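Local coordinates for protein N-terminus Plasma serine protease inhibitor (PDB 3DY0) that inhibits serine proteases of blood plasma and other body fluids in a heparin-dependent manner, trapping them irreversibly after cleavage of its reactive centre loop, at residues A[37-40]-A[41-44]; A[74-77]-A[78-82]. One frame throughout, in Å; residues are numbered along the deposited sequence. Where two conformers were deposited one is given.

Followed from the N terminus, the chain first completes contact 1, within helix 33-45, and only later opens contact 2, at the C-terminal end of helix 65-81. Each joins one helical turn to the next and encloses no intervening residues, so the two stand in series, neither nested nor crossed, with helix 49-58 between them in sequence. In space they meet, their centres about 14 Å apart: Met38 CE lies 3.3 Å from Phe75 CD1, and Ala41 CB packs on the same ring. Contact 1 thus belongs to the buried helix of the serpin body, while contact 2 belongs to a more superficial helix laid against it and against strand 90-99.

Contact 1: residues A[37-40]-A[41-44]; sequences SMSL and AMLS
Ala41 N donates to Ser37 O at 2.8 Å and opens a run of four consecutive i to i+4 bonds, in which Met42, Leu43 and Ser44 take the carbonyls of Met38, Ser39 and Leu40. This is the repeating bond of the alpha helix, here in a largely buried part of helix 33-45. The serines show how hydroxyls are accommodated in such surroundings. Ser44 OG turns back to donate to Ala41 O at 2.7 Å; its first torsion (chi1 78°) sets the hydroxyl between backbone N and carbonyl carbon, facing the preceding turn. Ser39 and, in the conformer modelled, Ser37 bond a full turn back, to the carbonyl oxygens of Ser35 and Pro33. The Met42 chain bends at its last torsion (chi3 -63°), bringing CE over the previous turn, 3.8 Å from Ser39 CA and 4.4 Å from Met38 CG. On another flank Leu40 CD2 and Leu43 CD2 approach to 4.3 Å, and both leucines continue onto Ile55 of helix 49-58. The buried hydroxyls of Ser39 and Ser44 are thus paired with carbonyls of their own helix, which is consistent with their lying among largely apolar neighbours.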
loop_
_atom_site.group_PDB
_atom_site.type_symbol
_atom_site.label_atom_id
_atom_site.label_comp_id
_atom_site.label_asym_id
_atom_site.label_seq_id
_atom_site.Cartn_x
_atom_site.Cartn_y
_atom_site.Cartn_z
ATOM N N SER A 37 -1.250 -6.302 -3.205
ATOM C CA SER A 37 -1.159 -7.096 -4.426
ATOM C C SER A 37 -0.323 -8.344 -4.172
ATOM O O SER A 37 -0.668 -9.436 -4.623
ATOM C CB SER A 37 -0.511 -6.285 -5.552
ATOM O OG SER A 37 -1.337 -5.213 -5.964
ATOM N N MET A 38 0.779 -8.177 -3.450
ATOM C CA MET A 38 1.661 -9.302 -3.151
ATOM C C MET A 38 0.893 -10.301 -2.287
ATOM O O MET A 38 0.976 -11.508 -2.499
ATOM C CB MET A 38 2.938 -8.832 -2.440
ATOM C CG MET A 38 3.883 -9.971 -2.065
ATOM S SD MET A 38 5.567 -9.438 -1.695
ATOM C CE MET A 38 6.185 -9.139 -3.357
ATOM N N SER A 39 0.110 -9.795 -1.334
ATOM C CA SER A 39 -0.673 -10.677 -0.469
ATOM C C SER A 39 -1.699 -11.469 -1.271
ATOM O O SER A 39 -1.892 -12.660 -1.038
ATOM C CB SER A 39 -1.390 -9.866 0.616
ATOM O OG SER A 39 -0.458 -9.268 1.502
ATOM N N LEU A 40 -2.357 -10.805 -2.216
ATOM C CA LEU A 40 -3.351 -11.467 -3.050
ATOM C C LEU A 40 -2.684 -12.487 -3.976
ATOM O O LEU A 40 -3.236 -13.559 -4.236
ATOM C CB LEU A 40 -4.127 -10.428 -3.864
ATOM C CG LEU A 40 -5.197 -9.672 -3.073
ATOM C CD1 LEU A 40 -5.746 -8.531 -3.916
ATOM C CD2 LEU A 40 -6.321 -10.631 -2.682
ATOM N N ALA A 41 -1.497 -12.152 -4.480
ATOM C CA ALA A 41 -0.770 -13.068 -5.350
ATOM C C ALA A 41 -0.398 -14.335 -4.572
ATOM O O ALA A 41 -0.526 -15.448 -5.080
ATOM C CB ALA A 41 0.485 -12.393 -5.887
ATOM N N MET A 42 0.070 -14.170 -3.338
ATOM C CA MET A 42 0.421 -15.325 -2.518
ATOM C C MET A 42 -0.831 -16.144 -2.225
ATOM O O MET A 42 -0.807 -17.377 -2.258
ATOM C CB MET A 42 1.068 -14.872 -1.204
ATOM C CG MET A 42 2.449 -14.260 -1.396
ATOM S SD MET A 42 3.310 -13.927 0.154
ATOM C CE MET A 42 2.196 -12.700 0.900
ATOM N N LEU A 43 -1.926 -15.453 -1.942
ATOM C CA LEU A 43 -3.185 -16.124 -1.650
ATOM C C LEU A 43 -3.623 -16.977 -2.843
ATOM O O LEU A 43 -4.142 -18.080 -2.663
ATOM C CB LEU A 43 -4.265 -15.090 -1.309
ATOM C CG LEU A 43 -5.664 -15.603 -0.957
ATOM C CD1 LEU A 43 -5.588 -16.569 0.224
ATOM C CD2 LEU A 43 -6.563 -14.422 -0.618
ATOM N N SER A 44 -3.397 -16.481 -4.058
ATOM C CA SER A 44 -3.791 -17.226 -5.253
ATOM C C SER A 44 -3.026 -18.540 -5.406
ATOM O O SER A 44 -3.502 -19.461 -6.069
ATOM C CB SER A 44 -3.611 -16.372 -6.520
ATOM O OG SER A 44 -2.257 -16.301 -6.942
#

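Contact 2: residues A[74-77]-A[78-82]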
loop_
_atom_site.group_PDB
_atom_site.type_symbol
_atom_site.label_atom_id
_atom_site.label_comp_id
_atom_site.label_asym_id
_atom_site.label_seq_id
_atom_site.Cartn_x
_atom_site.Cartn_y
_atom_site.Cartn_z
ATOM N N GLY A 74 7.535 -11.976 -11.520
ATOM C CA GLY A 74 7.786 -10.562 -11.298
ATOM C C GLY A 74 7.979 -10.233 -9.828
ATOM O O GLY A 74 8.877 -9.472 -9.470
ATOM N N PHE A 75 7.134 -10.805 -8.973
ATOM C CA PHE A 75 7.243 -10.561 -7.542
ATOM C C PHE A 75 8.484 -11.224 -6.959
ATOM O O PHE A 75 9.109 -10.681 -6.057
ATOM C CB PHE A 75 5.989 -11.052 -6.806
ATOM C CG PHE A 75 4.869 -10.044 -6.774
ATOM C CD1 PHE A 75 5.126 -8.710 -6.477
ATOM C CD2 PHE A 75 3.557 -10.434 -7.014
ATOM C CE1 PHE A 75 4.092 -7.773 -6.416
ATOM C CE2 PHE A 75 2.511 -9.502 -6.955
ATOM C CZ PHE A 75 2.781 -8.175 -6.656
ATOM N N GLN A 76 8.833 -12.402 -7.469
ATOM C CA GLN A 76 10.027 -13.095 -6.991
ATOM C C GLN A 76 11.256 -12.249 -7.342
ATOM O O GLN A 76 12.181 -12.107 -6.540
ATOM C CB GLN A 76 10.143 -14.473 -7.650
ATOM C CG GLN A 76 11.389 -15.241 -7.243
ATOM C CD GLN A 76 11.604 -16.481 -8.089
ATOM O OE1 GLN A 76 11.600 -16.413 -9.318
ATOM N NE2 GLN A 76 11.798 -17.621 -7.435
ATOM N N GLN A 77 11.260 -11.684 -8.544
ATOM C CA GLN A 77 12.374 -10.852 -8.988
ATOM C C GLN A 77 12.493 -9.616 -8.098
ATOM O O GLN A 77 13.590 -9.212 -7.721
ATOM C CB GLN A 77 12.161 -10.425 -10.445
ATOM C CG GLN A 77 13.279 -9.567 -11.018
ATOM C CD GLN A 77 12.960 -9.061 -12.413
ATOM O OE1 GLN A 77 12.608 -9.838 -13.299
ATOM N NE2 GLN A 77 13.080 -7.753 -12.612
ATOM N N LEU A 78 11.353 -9.020 -7.765
ATOM C CA LEU A 78 11.324 -7.833 -6.922
ATOM C C LEU A 78 11.922 -8.124 -5.549
ATOM O O LEU A 78 12.744 -7.360 -5.045
ATOM C CB LEU A 78 9.885 -7.336 -6.768
ATOM C CG LEU A 78 9.657 -6.167 -5.804
ATOM C CD1 LEU A 78 10.473 -4.956 -6.245
ATOM C CD2 LEU A 78 8.174 -5.828 -5.769
ATOM N N LEU A 79 11.498 -9.227 -4.943
ATOM C CA LEU A 79 11.999 -9.612 -3.630
ATOM C C LEU A 79 13.497 -9.896 -3.661
ATOM O O LEU A 79 14.223 -9.506 -2.747
ATOM C CB LEU A 79 11.233 -10.831 -3.113
ATOM C CG LEU A 79 9.772 -10.539 -2.750
ATOM C CD1 LEU A 79 9.018 -11.841 -2.516
ATOM C CD2 LEU A 79 9.722 -9.659 -1.501
ATOM N N GLN A 80 13.954 -10.569 -4.712
ATOM C CA GLN A 80 15.370 -10.887 -4.844
ATOM C C GLN A 80 16.185 -9.617 -5.056
ATOM O O GLN A 80 17.289 -9.482 -4.526
ATOM C CB GLN A 80 15.592 -11.857 -6.009
ATOM C CG GLN A 80 14.994 -13.237 -5.775
ATOM C CD GLN A 80 15.200 -14.176 -6.949
ATOM O OE1 GLN A 80 14.785 -15.335 -6.910
ATOM N NE2 GLN A 80 15.841 -13.680 -7.999
ATOM N N GLU A 81 15.635 -8.686 -5.829
ATOM C CA GLU A 81 16.311 -7.424 -6.101
ATOM C C GLU A 81 16.490 -6.635 -4.810
ATOM O O GLU A 81 17.514 -5.986 -4.610
ATOM C CB GLU A 81 15.516 -6.592 -7.110
ATOM C CG GLU A 81 15.700 -7.033 -8.556
ATOM C CD GLU A 81 14.860 -6.222 -9.525
ATOM O OE1 GLU A 81 15.052 -6.373 -10.751
ATOM O OE2 GLU A 81 14.003 -5.439 -9.063
ATOM N N LEU A 82 15.497 -6.703 -3.930
ATOM C CA LEU A 82 15.568 -5.982 -2.667
ATOM C C LEU A 82 16.529 -6.629 -1.677
ATOM O O LEU A 82 16.756 -6.094 -0.592
ATOM C CB LEU A 82 14.171 -5.857 -2.050
ATOM C CG LEU A 82 13.227 -4.966 -2.860
ATOM C CD1 LEU A 82 11.845 -4.962 -2.237
ATOM C CD2 LEU A 82 13.792 -3.550 -2.914
#
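Leu78 N and Gly74 O, 3.0 Å apart, form the first of four successive alpha-helical bonds joining 74-77 to 78-82; Leu79, Gln80 and Glu81 bond in turn to Phe75, Gln76 and Gln77. One further bond, from Leu82 N to Leu78 O, carries the pattern to the residue where the helix gives way to loop. Among the side chains, Gln77 and Glu81 make the polar link: NE2 of Gln77 donates to OE1 of Glu81 at 3.0 Å, in a bent bond (145°) that reaches the oxygen from above the carboxylate plane. Gln77 is stretched out with CG anti to the backbone N (chi1 -179°), whereas Glu81 has CG beside its own N, which sends the carboxylate back toward the preceding turn. The other end of the Gln77 amide, OE1, accepts from Arg73, so both ends of the amide are engaged. In the conformer modelled for Gln80, one of two, OE1 lies 3.4 Å from CG of Gln76, an approach that is therefore doubtful, while Gln76 NE2 bonds to Thr115 O. On the inner face Leu78 CD2 comes to the edge of the Phe75 ring, 4.3 Å from CD1. Phe75 and Leu79 also pack on Tyr117 of helix 107-117, and Leu78 on Leu93 of strand 90-99. With Gln80 and Glu81 exposed, Phe75, Leu78 and Leu79 packed against the body of the protein, and Gln76 at the border with helix 107-117, this is the pattern of an amphipathic helix in the serpin fold.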